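Local coordinates for protein GDP-L-fucose synthase (Campylobacter jejuni subsp. jejuni serotype O:2, PDB 7M13) that makes GDP-D-glycero-L-gluco-heptose for the capsular polysaccharide as an NADPH-dependent oxidoreductase of the GDP-fucose synthase type, at residues B[10-15]-B[44-49]; B[35-40]-B[53-58]. One frame throughout, in Å; residues are numbered along the deposited sequence.

Contact 1 of 2, residues B[10-15]-B[44-49]; sequences KIYIAG and LDLVNQ. With NAP (NADP nicotinamide-adenine-dinucleotide phosphate), chain E.
Tyr-12 and Leu-46 come from opposite directions, hydroxyl against methyl, beside the adenine pocket of a Rossmann fold, where strand 11-14 runs into the glycine-rich nucleotide-binding loop and residues 44-48 form a loop, with Asn-48 as N-cap of helix 49-59. With CG anti to its backbone N (chi1 172°), the tyrosine extends from the strand until OH lies 3.3 Å from Leu-46 CD2, a tight fit. Leu-44 CD2 passes the same OH at 3.9 Å, while the small Ala-14 lets its CB come up to Leu-46 CD1 at 4.1 Å. Leucine suits position 46 because its branched end bridges strand and cofactor: CD2 meets the hydroxyl, while CD1, facing Ala-14, also lies 3.7 Å from adenine C2A of NADP. Positive phi suits Gly-15 to its residue type, and a CB here would crowd the ribose O4B. On the loop, Asp-45 OD1 takes two donors: adenine N6A at 3.1 Å and, from above the carboxylate plane, the backbone N of Val-47. The second bond closes an Asx turn within the type I turn 45-48, which should limit the carboxylate's rotation. Beside it the backbone N of Leu-46 donates to adenine N1A at 3.0 Å, almost straight at 175°.

Contact 2 of 2, residues B[35-40]-B[53-58]; sequences NLVLKT and AKFFKE
Lys-39 and Phe-55 mark the nearest backbone approach, their CA atoms 9.4 Å apart, as segment 35-40 passes helix 49-59. This is the packing layer of a Rossmann beta-alpha-beta unit: the helix links strand 36-37 to strand 63-66 and lies against one side of the sheet. The extended backbone alternates its side chains, so Val-37 and Lys-39 face this helix while Leu-38 points away; its side chain touches Val-25 of helix 19-30. The large ring of Phe-55 spans the gap, a chi1 of 164° swinging it away from the backbone N and out toward segment 35-40. Val-37, a compact branched residue common in strands, approaches head-on and sets CG2 at the ring edge, 3.9 Å from CE1. Lys-39 comes obliquely. Its CG lies 3.7 Å from Phe-55 CE1, and a bend at chi2 (-71°) folds the chain so that CE returns to the same ring atom at 3.8 Å; the long aliphatic stem thus supplies apolar contact though the residue ends in an amine. Along the helix a second aromatic residue flanks the ring: Phe-55 CE2 sits 4.1 Å above the plane of Phe-56, over its centre.

The two contacts lie close together in the Rossmann fold, their centres about 6 Å apart, and their segments alternate along the chain: 10-15, 35-40, 44-49, then 53-58. Strands 11-14 and 36-37 are parallel neighbours in one sheet, joined by probable hydrogen bonds between Ile-11 O and Val-37 N and between Ile-11 N and Asn-35 O. The ring of Phe-55 also meets that of Tyr-12 and touches Leu-44, so contact 1 and contact 2 share one apolar layer between sheet and helix 49-59. Contact 1 carries this layer to the NADP adenine, whereas contact 2 packs the helix against segment 35-40.

Contact 1 of 2, residues B[10-15]-B[44-49]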
loop_
_atom_site.group_PDB
_atom_site.type_symbol
_atom_site.label_atom_id
_atom_site.label_comp_id
_atom_site.label_asym_id
_atom_site.label_seq_id
_atom_site.Cartn_x
_atom_site.Cartn_y
_atom_site.Cartn_z
ATOM N N LYS B 10 2.972 -4.733 -30.227
ATOM C CA LYS B 10 3.188 -3.356 -29.768
ATOM C C LYS B 10 3.576 -3.402 -28.296
ATOM O O LYS B 10 2.749 -3.823 -27.489
ATOM C CB LYS B 10 1.961 -2.481 -30.005
ATOM C CG LYS B 10 2.261 -1.014 -29.762
ATOM C CD LYS B 10 1.175 -0.109 -30.308
ATOM C CE LYS B 10 1.519 1.354 -30.297
ATOM N NZ LYS B 10 0.483 2.097 -31.059
ATOM N N ILE B 11 4.767 -2.930 -27.975
ATOM C CA ILE B 11 5.376 -3.047 -26.628
ATOM C C ILE B 11 5.622 -1.658 -26.091
ATOM O O ILE B 11 6.354 -0.895 -26.696
ATOM C CB ILE B 11 6.696 -3.838 -26.684
ATOM C CG1 ILE B 11 6.431 -5.223 -27.250
ATOM C CG2 ILE B 11 7.357 -3.862 -25.301
ATOM C CD1 ILE B 11 7.694 -6.009 -27.573
ATOM N N TYR B 12 5.052 -1.336 -24.920
ATOM C CA TYR B 12 5.313 -0.077 -24.198
ATOM C C TYR B 12 6.342 -0.331 -23.105
ATOM O O TYR B 12 6.139 -1.225 -22.296
ATOM C CB TYR B 12 3.994 0.471 -23.652
ATOM C CG TYR B 12 4.111 1.648 -22.725
ATOM C CD1 TYR B 12 4.957 2.717 -22.977
ATOM C CD2 TYR B 12 3.388 1.656 -21.534
ATOM C CE1 TYR B 12 5.047 3.789 -22.110
ATOM C CE2 TYR B 12 3.455 2.735 -20.679
ATOM C CZ TYR B 12 4.313 3.772 -20.936
ATOM O OH TYR B 12 4.428 4.796 -20.051
ATOM N N ILE B 13 7.447 0.380 -23.160
ATOM C CA ILE B 13 8.443 0.457 -22.060
ATOM C C ILE B 13 8.239 1.789 -21.363
ATOM O O ILE B 13 8.627 2.824 -21.899
ATOM C CB ILE B 13 9.891 0.258 -22.555
ATOM C CG1 ILE B 13 10.027 -1.063 -23.314
ATOM C CG2 ILE B 13 10.863 0.307 -21.375
ATOM C CD1 ILE B 13 10.122 -0.930 -24.800
ATOM N N ALA B 14 7.670 1.768 -20.161
ATOM C CA ALA B 14 7.476 2.971 -19.342
ATOM C C ALA B 14 8.808 3.310 -18.702
ATOM O O ALA B 14 9.473 2.355 -18.236
ATOM C CB ALA B 14 6.397 2.726 -18.332
ATOM N N GLY B 15 9.223 4.562 -18.699
ATOM C CA GLY B 15 10.521 4.958 -18.132
ATOM C C GLY B 15 11.677 4.508 -18.986
ATOM O O GLY B 15 12.706 4.038 -18.441
ATOM N N LEU B 44 4.534 12.390 -21.538
ATOM C CA LEU B 44 3.526 11.656 -20.735
ATOM C C LEU B 44 3.987 11.629 -19.277
ATOM O O LEU B 44 4.977 10.949 -18.938
ATOM C CB LEU B 44 3.337 10.241 -21.291
ATOM C CG LEU B 44 2.430 9.286 -20.503
ATOM C CD1 LEU B 44 1.028 9.848 -20.388
ATOM C CD2 LEU B 44 2.444 7.924 -21.170
ATOM N N ASP B 45 3.326 12.417 -18.441
ATOM C CA ASP B 45 3.556 12.425 -16.982
ATOM C C ASP B 45 2.789 11.254 -16.366
ATOM O O ASP B 45 1.553 11.297 -16.340
ATOM C CB ASP B 45 3.092 13.742 -16.384
ATOM C CG ASP B 45 3.291 13.814 -14.875
ATOM O OD1 ASP B 45 3.903 12.869 -14.250
ATOM O OD2 ASP B 45 2.839 14.836 -14.295
ATOM N N LEU B 46 3.486 10.194 -15.934
ATOM C CA LEU B 46 2.819 8.936 -15.513
ATOM C C LEU B 46 2.099 9.085 -14.153
ATOM O O LEU B 46 1.296 8.193 -13.840
ATOM C CB LEU B 46 3.866 7.822 -15.427
ATOM C CG LEU B 46 4.391 7.381 -16.799
ATOM C CD1 LEU B 46 5.511 6.391 -16.606
ATOM C CD2 LEU B 46 3.290 6.784 -17.616
ATOM N N VAL B 47 2.307 10.193 -13.447
ATOM C CA VAL B 47 1.542 10.508 -12.214
ATOM C C VAL B 47 0.134 10.974 -12.594
ATOM O O VAL B 47 -0.732 10.961 -11.717
ATOM C CB VAL B 47 2.313 11.505 -11.339
ATOM C CG1 VAL B 47 1.492 12.029 -10.173
ATOM C CG2 VAL B 47 3.603 10.874 -10.837
ATOM N N ASN B 48 -0.052 11.488 -13.807
ATOM C CA ASN B 48 -1.320 12.121 -14.204
ATOM C C ASN B 48 -2.252 11.068 -14.802
ATOM O O ASN B 48 -2.007 10.593 -15.920
ATOM C CB ASN B 48 -1.043 13.302 -15.143
ATOM C CG ASN B 48 -2.308 14.069 -15.481
ATOM O OD1 ASN B 48 -2.999 13.692 -16.402
ATOM N ND2 ASN B 48 -2.694 15.033 -14.643
ATOM N N GLN B 49 -3.283 10.711 -14.065
ATOM C CA GLN B 49 -4.251 9.690 -14.460
ATOM C C GLN B 49 -4.875 10.012 -15.813
ATOM O O GLN B 49 -4.932 9.143 -16.665
ATOM C CB GLN B 49 -5.282 9.576 -13.352
ATOM C CG GLN B 49 -6.376 8.611 -13.720
ATOM C CD GLN B 49 -7.452 8.586 -12.673
ATOM O OE1 GLN B 49 -7.741 7.559 -12.051
ATOM N NE2 GLN B 49 -8.063 9.718 -12.504
HETATM P PA NAP E . 15.774 4.910 -13.272
HETATM O O1A NAP E . 15.758 5.689 -11.991
HETATM O O2A NAP E . 17.103 4.760 -13.971
HETATM O O5B NAP E . 14.790 5.511 -14.338
HETATM C C5B NAP E . 13.445 5.835 -13.988
HETATM C C4B NAP E . 12.822 6.453 -15.200
HETATM O O4B NAP E . 11.431 6.696 -14.885
HETATM C C3B NAP E . 13.429 7.810 -15.616
HETATM O O3B NAP E . 13.807 7.763 -16.987
HETATM C C2B NAP E . 12.317 8.807 -15.308
HETATM O O2B NAP E . 12.228 9.878 -16.249
HETATM C C1B NAP E . 11.070 7.940 -15.446
HETATM N N9A NAP E . 9.955 8.496 -14.710
HETATM C C8A NAP E . 9.865 8.734 -13.373
HETATM N N7A NAP E . 8.768 9.357 -13.015
HETATM C C5A NAP E . 8.093 9.553 -14.201
HETATM C C6A NAP E . 6.866 10.176 -14.491
HETATM N N6A NAP E . 6.094 10.774 -13.577
HETATM N N1A NAP E . 6.492 10.207 -15.789
HETATM C C2A NAP E . 7.281 9.636 -16.710
HETATM N N3A NAP E . 8.459 9.032 -16.549
HETATM C C4A NAP E . 8.813 9.033 -15.257
HETATM O O3 NAP E . 15.168 3.458 -12.989
HETATM P PN NAP E . 15.936 2.079 -12.865
HETATM O O1N NAP E . 17.072 2.262 -11.937
HETATM O O2N NAP E . 16.174 1.599 -14.242
HETATM O O5D NAP E . 14.804 1.179 -12.156
HETATM C C5D NAP E . 13.906 0.413 -12.925
HETATM C C4D NAP E . 13.016 -0.338 -11.976
HETATM O O4D NAP E . 13.811 -1.264 -11.185
HETATM C C3D NAP E . 12.249 0.539 -10.976
HETATM O O3D NAP E . 10.953 -0.012 -10.707
HETATM C C2D NAP E . 13.146 0.470 -9.772
HETATM O O2D NAP E . 12.496 0.817 -8.554
HETATM C C1D NAP E . 13.594 -0.978 -9.805
HETATM N N1N NAP E . 14.831 -1.170 -9.016
HETATM C C2N NAP E . 16.000 -0.540 -9.345
HETATM C C3N NAP E . 17.094 -0.661 -8.557
HETATM C C7N NAP E . 18.386 0.011 -8.858
HETATM O O7N NAP E . 19.391 -0.290 -8.184
HETATM N N7N NAP E . 18.408 0.901 -9.847
HETATM C C4N NAP E . 17.056 -1.517 -7.388
HETATM C C5N NAP E . 15.802 -2.187 -7.124
HETATM C C6N NAP E . 14.761 -1.946 -7.861
HETATM P P2B NAP E . 13.243 11.133 -16.155
HETATM O O1X NAP E . 14.530 10.592 -16.712
HETATM O O2X NAP E . 13.307 11.611 -14.772
HETATM O O3X NAP E . 12.588 12.191 -17.063
#

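Contact 2 of 2, residues B[35-40]-B[53-58]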
loop_
_atom_site.group_PDB
_atom_site.type_symbol
_atom_site.label_atom_id
_atom_site.label_comp_id
_atom_site.label_asym_id
_atom_site.label_seq_id
_atom_site.Cartn_x
_atom_site.Cartn_y
_atom_site.Cartn_z
ATOM N N ASN B 35 8.537 -2.871 -32.634
ATOM C CA ASN B 35 7.259 -2.116 -32.602
ATOM C C ASN B 35 7.068 -1.572 -31.179
ATOM O O ASN B 35 6.159 -2.020 -30.465
ATOM C CB ASN B 35 6.068 -2.965 -33.009
ATOM C CG ASN B 35 4.793 -2.173 -33.193
ATOM O OD1 ASN B 35 4.840 -0.931 -33.247
ATOM N ND2 ASN B 35 3.680 -2.885 -33.264
ATOM N N LEU B 36 7.953 -0.691 -30.783
ATOM C CA LEU B 36 7.995 -0.145 -29.413
ATOM C C LEU B 36 7.283 1.184 -29.383
ATOM O O LEU B 36 7.326 1.968 -30.354
ATOM C CB LEU B 36 9.439 0.005 -28.955
ATOM C CG LEU B 36 10.326 -1.232 -29.086
ATOM C CD1 LEU B 36 11.709 -0.947 -28.541
ATOM C CD2 LEU B 36 9.715 -2.472 -28.451
ATOM N N VAL B 37 6.677 1.483 -28.240
ATOM C CA VAL B 37 6.108 2.834 -28.028
ATOM C C VAL B 37 6.775 3.368 -26.778
ATOM O O VAL B 37 6.833 2.632 -25.745
ATOM C CB VAL B 37 4.569 2.837 -28.006
ATOM C CG1 VAL B 37 3.987 1.878 -26.990
ATOM C CG2 VAL B 37 4.030 4.247 -27.794
ATOM N N LEU B 38 7.356 4.543 -26.907
ATOM C CA LEU B 38 8.272 5.173 -25.941
ATOM C C LEU B 38 7.790 6.606 -25.732
ATOM O O LEU B 38 7.569 7.302 -26.717
ATOM C CB LEU B 38 9.694 5.110 -26.487
ATOM C CG LEU B 38 10.213 3.747 -26.942
ATOM C CD1 LEU B 38 11.588 3.909 -27.568
ATOM C CD2 LEU B 38 10.264 2.746 -25.790
ATOM N N LYS B 39 7.549 7.009 -24.498
ATOM C CA LYS B 39 7.133 8.391 -24.154
ATOM C C LYS B 39 8.097 8.962 -23.122
ATOM O O LYS B 39 8.294 8.351 -22.050
ATOM C CB LYS B 39 5.693 8.388 -23.646
ATOM C CG LYS B 39 4.671 7.906 -24.646
ATOM C CD LYS B 39 4.452 8.903 -25.771
ATOM C CE LYS B 39 3.335 8.477 -26.690
ATOM N NZ LYS B 39 3.215 9.371 -27.867
ATOM N N THR B 40 8.656 10.149 -23.379
ATOM C CA THR B 40 9.424 10.867 -22.343
ATOM C C THR B 40 8.451 11.374 -21.275
ATOM O O THR B 40 7.228 11.424 -21.554
ATOM C CB THR B 40 10.214 12.029 -22.946
ATOM O OG1 THR B 40 9.236 12.960 -23.418
ATOM C CG2 THR B 40 11.125 11.585 -24.072
ATOM N N ALA B 53 -4.520 7.506 -19.000
ATOM C CA ALA B 53 -5.713 6.896 -19.570
ATOM C C ALA B 53 -5.774 7.227 -21.073
ATOM O O ALA B 53 -6.061 6.337 -21.868
ATOM C CB ALA B 53 -6.899 7.387 -18.784
ATOM N N LYS B 54 -5.509 8.474 -21.440
ATOM C CA LYS B 54 -5.546 8.886 -22.866
ATOM C C LYS B 54 -4.494 8.121 -23.669
ATOM O O LYS B 54 -4.782 7.672 -24.796
ATOM C CB LYS B 54 -5.256 10.382 -23.009
ATOM C CG LYS B 54 -6.427 11.306 -22.751
ATOM C CD LYS B 54 -6.065 12.731 -23.074
ATOM C CE LYS B 54 -7.202 13.707 -22.853
ATOM N NZ LYS B 54 -6.674 15.073 -22.627
ATOM N N PHE B 55 -3.287 7.980 -23.128
ATOM C CA PHE B 55 -2.192 7.247 -23.805
ATOM C C PHE B 55 -2.625 5.812 -24.111
ATOM O O PHE B 55 -2.412 5.297 -25.223
ATOM C CB PHE B 55 -0.913 7.251 -22.966
ATOM C CG PHE B 55 0.108 6.233 -23.380
ATOM C CD1 PHE B 55 0.893 6.454 -24.499
ATOM C CD2 PHE B 55 0.201 5.015 -22.725
ATOM C CE1 PHE B 55 1.836 5.527 -24.899
ATOM C CE2 PHE B 55 1.104 4.061 -23.160
ATOM C CZ PHE B 55 1.906 4.310 -24.251
ATOM N N PHE B 56 -3.150 5.091 -23.118
ATOM C CA PHE B 56 -3.541 3.682 -23.314
ATOM C C PHE B 56 -4.663 3.559 -24.335
ATOM O O PHE B 56 -4.619 2.650 -25.182
ATOM C CB PHE B 56 -3.889 3.010 -21.986
ATOM C CG PHE B 56 -2.674 2.446 -21.298
ATOM C CD1 PHE B 56 -2.231 1.168 -21.588
ATOM C CD2 PHE B 56 -1.950 3.195 -20.388
ATOM C CE1 PHE B 56 -1.074 0.687 -20.997
ATOM C CE2 PHE B 56 -0.828 2.700 -19.757
ATOM C CZ PHE B 56 -0.388 1.441 -20.087
ATOM N N LYS B 57 -5.625 4.483 -24.306
ATOM C CA LYS B 57 -6.773 4.438 -25.249
ATOM C C LYS B 57 -6.274 4.749 -26.668
ATOM O O LYS B 57 -6.776 4.115 -27.624
ATOM C CB LYS B 57 -7.860 5.412 -24.768
ATOM C CG LYS B 57 -9.278 5.102 -25.252
ATOM C CD LYS B 57 -9.838 3.763 -24.785
ATOM C CE LYS B 57 -10.090 3.635 -23.294
ATOM N NZ LYS B 57 -10.900 2.431 -22.970
ATOM N N GLU B 58 -5.276 5.630 -26.817
ATOM C CA GLU B 58 -4.754 6.005 -28.169
ATOM C C GLU B 58 -3.829 4.906 -28.720
ATOM O O GLU B 58 -3.890 4.569 -29.930
ATOM C CB GLU B 58 -4.037 7.353 -28.094
ATOM C CG GLU B 58 -3.282 7.767 -29.357
ATOM C CD GLU B 58 -4.132 7.959 -30.601
ATOM O OE1 GLU B 58 -5.373 7.988 -30.477
ATOM O OE2 GLU B 58 -3.511 8.014 -31.698
#